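Local atomic coordinates of beta-galactosidase (Marinomonas sp. ef1, PDB entry 6Y2K), a protein that hydrolyses beta-galactosides, releasing terminal beta-D-galactose, as a GH42 beta-galactosidase of a cold-adapted Antarctic bacterium, and assembles as a hexamer. Residues A[243-253]-A[294-305]. Numbering follows the deposited sequence.
Sequences YMGFFTAFDHH and AGAFHHDLYRGC
Tyr302 OH is gripped by two groups: it donates to Met244 O at 2.6 Å, lying in the carbonyl plane with a C=O...O angle of 150°, and it accepts a bond from water 1, which also donates to Phe247 O. This joins the end of the fifth strand of a TIM barrel, 238-244, and the loop after it to helix 294-305, which precedes the seventh strand, 310-315. One face of the phenol ring is covered by Tyr243 CB, 3.9 Å from the centroid and 27° off the normal, and the opposite face by Leu301 CD2, while the two tyrosine rings are near parallel but slid so far that they barely overlap. His252 completes the aromatic cluster, its CD2 near the plane of the phenol at the edge by CE1. A phenylalanine in place of Tyr302 would probably keep the contact with Tyr243 but leave Met244 O and water 1 without their hydroxyl partner.

One turn earlier, His298 ND1 donates to Ala294 O at 2.8 Å, with the acceptor in the imidazole plane. CG, beside the backbone N, puts the imidazole on the side of 243-253 and the ND1 bond sets its rotation; together they bring CE1 over the centre of the Phe246 ring, 3.6 Å from CZ, in an edge-to-face pair with planes at 67°. Gly245 CA covers one imidazole face, 3.8 Å from the centroid. Phe246 also touches Tyr278, and a glycerol, probably from the crystallisation liquor, lies near its side chain. At the far end of the helix, water 3 links His253 NE2 to Leu301 O, and Cys305 SG rests over the His253 ring, 3.6 Å from CD2.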
# COMPACT_ATOMS: atom_id res chain seq x y z
N TYR A 243 21.67 15.02 36.04
CA TYR A 243 21.53 15.38 34.63
C TYR A 243 20.41 14.58 33.98
O TYR A 243 19.82 13.69 34.61
CB TYR A 243 22.85 15.13 33.89
CG TYR A 243 24.05 15.77 34.55
CD1 TYR A 243 24.09 17.15 34.77
CD2 TYR A 243 25.16 15.01 34.92
CE1 TYR A 243 25.20 17.75 35.37
CE2 TYR A 243 26.28 15.61 35.51
CZ TYR A 243 26.29 16.98 35.73
OH TYR A 243 27.40 17.57 36.32
N MET A 244 20.11 14.89 32.72
CA MET A 244 18.93 14.35 32.05
C MET A 244 19.27 13.65 30.75
O MET A 244 20.35 13.84 30.18
CB MET A 244 17.93 15.47 31.78
CG MET A 244 17.40 16.13 33.04
SD MET A 244 16.43 17.60 32.70
CE MET A 244 17.71 18.77 32.24
N GLY A 245 18.33 12.82 30.28
CA GLY A 245 18.40 12.24 28.95
C GLY A 245 18.06 13.29 27.91
O GLY A 245 17.15 14.09 28.11
N PHE A 246 18.79 13.32 26.80
CA PHE A 246 18.38 14.04 25.59
C PHE A 246 18.32 15.53 25.86
O PHE A 246 17.33 16.20 25.56
CB PHE A 246 17.04 13.47 25.05
CG PHE A 246 17.06 11.97 24.92
CD1 PHE A 246 17.61 11.38 23.79
CD2 PHE A 246 16.62 11.16 25.96
CE1 PHE A 246 17.67 10.00 23.68
CE2 PHE A 246 16.70 9.79 25.86
CZ PHE A 246 17.21 9.20 24.71
N PHE A 247 19.40 16.03 26.47
CA PHE A 247 19.49 17.43 26.91
C PHE A 247 20.91 17.95 26.76
O PHE A 247 21.84 17.44 27.39
CB PHE A 247 19.00 17.60 28.35
CG PHE A 247 18.78 19.04 28.71
CD1 PHE A 247 17.59 19.67 28.36
CD2 PHE A 247 19.80 19.79 29.28
CE1 PHE A 247 17.41 21.02 28.64
CE2 PHE A 247 19.63 21.13 29.56
CZ PHE A 247 18.43 21.75 29.23
N THR A 248 21.07 19.00 25.96
CA THR A 248 22.39 19.46 25.56
C THR A 248 22.67 20.95 25.72
O THR A 248 23.70 21.44 25.26
CB THR A 248 22.61 19.08 24.08
OG1 THR A 248 21.55 19.62 23.30
CG2 THR A 248 22.63 17.59 23.92
N ALA A 249 21.79 21.67 26.42
CA ALA A 249 21.83 23.14 26.43
C ALA A 249 22.94 23.77 27.27
O ALA A 249 23.21 24.95 27.09
CB ALA A 249 20.48 23.70 26.84
N PHE A 250 23.55 23.02 28.20
CA PHE A 250 24.77 23.46 28.87
C PHE A 250 25.87 22.40 28.77
O PHE A 250 25.61 21.24 28.46
CB PHE A 250 24.52 23.87 30.33
CG PHE A 250 24.18 22.72 31.25
CD1 PHE A 250 22.87 22.32 31.42
CD2 PHE A 250 25.18 22.07 31.97
CE1 PHE A 250 22.56 21.27 32.27
CE2 PHE A 250 24.87 21.02 32.82
CZ PHE A 250 23.56 20.62 32.98
N ASP A 251 27.11 22.83 29.02
CA ASP A 251 28.27 21.94 28.97
C ASP A 251 28.34 21.11 30.25
O ASP A 251 28.77 21.62 31.30
CB ASP A 251 29.54 22.78 28.76
CG ASP A 251 30.79 21.94 28.55
OD1 ASP A 251 30.79 20.73 28.84
OD2 ASP A 251 31.79 22.53 28.08
N HIS A 252 27.94 19.84 30.15
CA HIS A 252 27.89 18.94 31.30
C HIS A 252 29.28 18.49 31.75
O HIS A 252 29.47 18.14 32.92
CB HIS A 252 27.03 17.71 31.01
CG HIS A 252 25.58 18.00 30.78
ND1 HIS A 252 25.14 18.93 29.86
CD2 HIS A 252 24.46 17.47 31.33
CE1 HIS A 252 23.81 18.96 29.87
NE2 HIS A 252 23.38 18.08 30.75
N HIS A 253 30.25 18.46 30.84
CA HIS A 253 31.64 18.17 31.22
C HIS A 253 32.20 19.29 32.11
O HIS A 253 32.90 19.01 33.10
CB HIS A 253 32.54 18.01 29.99
CG HIS A 253 32.18 16.85 29.12
ND1 HIS A 253 31.60 17.00 27.87
CD2 HIS A 253 32.27 15.51 29.32
CE1 HIS A 253 31.39 15.81 27.34
NE2 HIS A 253 31.78 14.89 28.20
N ALA A 294 19.05 3.84 24.87
CA ALA A 294 18.58 5.08 25.47
C ALA A 294 19.29 5.36 26.79
O ALA A 294 19.74 6.48 27.04
CB ALA A 294 17.07 5.05 25.66
N GLY A 295 19.39 4.33 27.63
CA GLY A 295 20.13 4.42 28.89
C GLY A 295 21.63 4.38 28.64
O GLY A 295 22.37 5.25 29.11
N ALA A 296 22.05 3.36 27.90
CA ALA A 296 23.45 3.11 27.56
C ALA A 296 24.21 4.34 27.08
O ALA A 296 25.30 4.62 27.58
CB ALA A 296 23.54 2.01 26.50
N PHE A 297 23.66 5.06 26.10
CA PHE A 297 24.29 6.27 25.58
C PHE A 297 24.62 7.25 26.70
O PHE A 297 25.74 7.76 26.78
CB PHE A 297 23.39 6.95 24.54
CG PHE A 297 24.04 8.14 23.87
CD1 PHE A 297 24.81 7.97 22.73
CD2 PHE A 297 23.90 9.42 24.39
CE1 PHE A 297 25.42 9.04 22.12
CE2 PHE A 297 24.51 10.51 23.78
CZ PHE A 297 25.27 10.32 22.64
N HIS A 298 23.65 7.49 27.57
CA HIS A 298 23.79 8.43 28.67
C HIS A 298 24.64 7.90 29.83
O HIS A 298 25.37 8.66 30.45
CB HIS A 298 22.41 8.88 29.14
CG HIS A 298 21.67 9.65 28.10
ND1 HIS A 298 20.74 9.07 27.26
CD2 HIS A 298 21.77 10.94 27.71
CE1 HIS A 298 20.29 9.98 26.41
NE2 HIS A 298 20.90 11.12 26.67
N HIS A 299 24.56 6.60 30.11
CA HIS A 299 25.44 6.01 31.13
C HIS A 299 26.91 6.28 30.76
O HIS A 299 27.70 6.69 31.60
CB HIS A 299 25.24 4.50 31.25
CG HIS A 299 23.87 4.09 31.68
ND1 HIS A 299 23.15 4.75 32.65
CD2 HIS A 299 23.11 3.03 31.31
CE1 HIS A 299 22.00 4.13 32.84
NE2 HIS A 299 21.95 3.08 32.04
N ASP A 300 27.26 6.05 29.49
CA ASP A 300 28.63 6.28 29.00
C ASP A 300 29.03 7.77 28.94
O ASP A 300 30.14 8.14 29.33
CB ASP A 300 28.85 5.60 27.64
CG ASP A 300 28.81 4.06 27.71
OD1 ASP A 300 29.07 3.49 28.81
OD2 ASP A 300 28.52 3.43 26.67
N LEU A 301 28.13 8.62 28.46
CA LEU A 301 28.36 10.07 28.45
C LEU A 301 28.61 10.60 29.87
O LEU A 301 29.58 11.32 30.12
CB LEU A 301 27.17 10.79 27.81
CG LEU A 301 27.09 12.32 27.86
CD1 LEU A 301 28.18 12.97 27.03
CD2 LEU A 301 25.72 12.76 27.37
N TYR A 302 27.74 10.22 30.80
CA TYR A 302 27.82 10.74 32.17
C TYR A 302 28.91 10.08 33.03
O TYR A 302 29.44 10.73 33.93
CB TYR A 302 26.44 10.74 32.85
CG TYR A 302 25.46 11.71 32.17
CD1 TYR A 302 25.83 13.02 31.86
CD2 TYR A 302 24.16 11.31 31.83
CE1 TYR A 302 24.96 13.90 31.23
CE2 TYR A 302 23.27 12.20 31.20
CZ TYR A 302 23.68 13.49 30.91
OH TYR A 302 22.84 14.41 30.30
N ARG A 303 29.26 8.83 32.76
CA ARG A 303 30.48 8.26 33.35
C ARG A 303 31.69 9.15 32.97
O ARG A 303 32.55 9.41 33.81
CB ARG A 303 30.72 6.81 32.93
CG ARG A 303 31.91 6.16 33.65
CD ARG A 303 32.04 4.66 33.38
NE ARG A 303 32.40 4.41 31.98
CZ ARG A 303 31.56 4.06 31.01
NH1 ARG A 303 30.27 3.83 31.25
NH2 ARG A 303 32.03 3.90 29.77
N GLY A 304 31.73 9.63 31.72
CA GLY A 304 32.77 10.58 31.31
C GLY A 304 32.70 11.92 32.04
O GLY A 304 33.71 12.39 32.56
N CYS A 305 31.50 12.50 32.12
CA CYS A 305 31.26 13.73 32.89
C CYS A 305 31.62 13.61 34.37
O CYS A 305 32.00 14.61 35.00
CB CYS A 305 29.80 14.18 32.77
SG CYS A 305 29.29 14.68 31.11
O HOH W 1 23.71 15.70 28.06
O HOH W 2 21.74 14.22 26.53
O HOH W 3 31.65 11.89 28.52
O HOH W 4 33.73 16.55 33.83